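Local coordinates for protein neutral ceramidase (Pseudomonas aeruginosa, PDB 2ZXC) that hydrolyses the N-acyl linkage of ceramides to give sphingosine and free fatty acid, as a zinc-dependent amidase that can also run the reaction in reverse, at residues Y148-L153 and D179-V184. Residues are numbered along the deposited sequence; the frame is centred on the assembly and turned at random.
Sequences YGSGEL and DPQMSV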
loop_
_atom_site.group_PDB
_atom_site.type_symbol
_atom_site.label_atom_id
_atom_site.label_comp_id
_atom_site.label_asym_id
_atom_site.label_seq_id
_atom_site.Cartn_x
_atom_site.Cartn_y
_atom_site.Cartn_z
ATOM N N TYR A 148 17.720 0.135 -16.075
ATOM C CA TYR A 148 17.751 -0.432 -14.734
ATOM C C TYR A 148 19.019 -0.002 -14.014
ATOM O O TYR A 148 20.100 0.056 -14.609
ATOM C CB TYR A 148 17.678 -1.958 -14.777
ATOM C CG TYR A 148 18.031 -2.614 -13.455
ATOM C CD1 TYR A 148 19.365 -2.762 -13.060
ATOM C CD2 TYR A 148 17.037 -3.061 -12.587
ATOM C CE1 TYR A 148 19.698 -3.333 -11.839
ATOM C CE2 TYR A 148 17.360 -3.638 -11.358
ATOM C CZ TYR A 148 18.694 -3.769 -10.992
ATOM O OH TYR A 148 19.033 -4.333 -9.780
ATOM N N GLY A 149 18.879 0.291 -12.727
ATOM C CA GLY A 149 20.022 0.696 -11.935
ATOM C C GLY A 149 19.774 0.460 -10.459
ATOM O O GLY A 149 18.624 0.298 -10.039
ATOM N N SER A 150 20.843 0.424 -9.668
ATOM C CA SER A 150 20.695 0.224 -8.233
ATOM C C SER A 150 21.757 0.974 -7.446
ATOM O O SER A 150 22.788 1.377 -7.987
ATOM C CB SER A 150 20.759 -1.266 -7.878
ATOM O OG SER A 150 22.072 -1.766 -8.042
ATOM N N GLY A 151 21.487 1.158 -6.161
ATOM C CA GLY A 151 22.408 1.854 -5.286
ATOM C C GLY A 151 22.093 1.441 -3.864
ATOM O O GLY A 151 21.227 0.593 -3.643
ATOM N N GLU A 152 22.778 2.028 -2.893
ATOM C CA GLU A 152 22.516 1.670 -1.513
ATOM C C GLU A 152 21.979 2.814 -0.675
ATOM O O GLU A 152 22.442 3.951 -0.771
ATOM C CB GLU A 152 23.775 1.093 -0.865
ATOM C CG GLU A 152 24.237 -0.219 -1.483
ATOM C CD GLU A 152 25.399 -0.836 -0.721
ATOM O OE1 GLU A 152 26.235 -0.071 -0.196
ATOM O OE2 GLU A 152 25.481 -2.080 -0.659
ATOM N N LEU A 153 20.979 2.486 0.139
ATOM C CA LEU A 153 20.331 3.435 1.038
ATOM C C LEU A 153 20.441 2.797 2.421
ATOM O O LEU A 153 19.733 1.840 2.732
ATOM C CB LEU A 153 18.855 3.599 0.667
ATOM C CG LEU A 153 18.195 4.975 0.773
ATOM C CD1 LEU A 153 16.711 4.777 1.027
ATOM C CD2 LEU A 153 18.813 5.796 1.889
ATOM N N ASP A 179 18.644 -4.104 4.405
ATOM C CA ASP A 179 18.830 -4.486 3.012
ATOM C C ASP A 179 18.888 -3.099 2.383
ATOM O O ASP A 179 17.855 -2.490 2.105
ATOM C CB ASP A 179 17.634 -5.264 2.459
ATOM C CG ASP A 179 17.766 -5.539 0.969
ATOM O OD1 ASP A 179 18.727 -5.024 0.355
ATOM O OD2 ASP A 179 16.917 -6.257 0.401
ATOM N N PRO A 180 20.105 -2.579 2.165
ATOM C CA PRO A 180 20.356 -1.257 1.588
ATOM C C PRO A 180 20.067 -1.107 0.106
ATOM O O PRO A 180 20.116 -0.004 -0.423
ATOM C CB PRO A 180 21.832 -1.053 1.877
ATOM C CG PRO A 180 22.371 -2.416 1.569
ATOM C CD PRO A 180 21.368 -3.334 2.276
ATOM N N GLN A 181 19.769 -2.204 -0.570
ATOM C CA GLN A 181 19.547 -2.105 -1.998
ATOM C C GLN A 181 18.229 -1.539 -2.488
ATOM O O GLN A 181 17.152 -1.974 -2.084
ATOM C CB GLN A 181 19.774 -3.458 -2.672
ATOM C CG GLN A 181 19.494 -3.418 -4.162
ATOM C CD GLN A 181 19.913 -4.681 -4.874
ATOM O OE1 GLN A 181 20.999 -4.750 -5.456
ATOM N NE2 GLN A 181 19.060 -5.696 -4.828
ATOM N N MET A 182 18.345 -0.544 -3.362
ATOM C CA MET A 182 17.197 0.063 -4.008
ATOM C C MET A 182 17.434 -0.196 -5.489
ATOM O O MET A 182 18.555 -0.045 -5.979
ATOM C CB MET A 182 17.127 1.578 -3.777
ATOM C CG MET A 182 16.030 2.237 -4.614
ATOM S SD MET A 182 15.931 4.021 -4.494
ATOM C CE MET A 182 15.095 4.223 -2.892
ATOM N N SER A 183 16.392 -0.623 -6.187
ATOM C CA SER A 183 16.486 -0.870 -7.616
ATOM C C SER A 183 15.539 0.132 -8.254
ATOM O O SER A 183 14.516 0.502 -7.665
ATOM C CB SER A 183 16.034 -2.292 -7.970
ATOM O OG SER A 183 16.884 -3.272 -7.401
ATOM N N VAL A 184 15.881 0.587 -9.449
ATOM C CA VAL A 184 15.030 1.538 -10.135
ATOM C C VAL A 184 14.897 1.176 -11.589
ATOM O O VAL A 184 15.892 0.977 -12.278
ATOM C CB VAL A 184 15.582 2.972 -10.060
ATOM C CG1 VAL A 184 14.708 3.900 -10.902
ATOM C CG2 VAL A 184 15.625 3.445 -8.615
HETATM O O HOH W 1 17.230 -5.702 -8.481
HETATM O O HOH W 2 22.545 -2.295 -4.802
#
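Gly-149 faces Val-184 and Gly-151 faces Met-182 as hydrogen-bonded pairs of two antiparallel strands, whose axes run at 159° and come within 4.7 Å. Each pair is joined by two backbone bonds. The ladder ends with a fifth, from Leu-153 N to Pro-180 O at 2.7 Å, which uses a lone pair in the carbonyl plane. Asp-179 OD1 accepts from Gln-181 N at 3.1 Å, closing an Asx turn where strand 181-189 begins. OD2 is taken up by a salt bridge to Arg-421 and a hydrogen bond from Asn-245.

On one face, with CG anti to the backbone N (chi1 166°), the Tyr-148 ring runs along its own strand toward Ser-150. This brings CE2 to 3.9 Å from Ser-183 CB. Water 1, at the ring edge in plane, bonds Tyr-148 OH at 2.6 Å and Ser-183 OG at 2.7 Å. Glu-152 and Pro-180 lie side by side, with OE2 3.8 Å from CG of the proline. Water 2 donates to Gln-181 OE1 and weakly to Gly-151 O.

The other face carries Met-182 and Val-184. Leu-153 CD1 meets Met-182 CE at 4.3 Å.

Five backbone bonds set the register of these neighbouring strands of the mixed sheet in the N-terminal ceramidase region, while one water ties two hydroxyls. Gly-149 and Gly-151 bring no side chain to the Met-182 face, and helix 265-286 covers it from outside the pair.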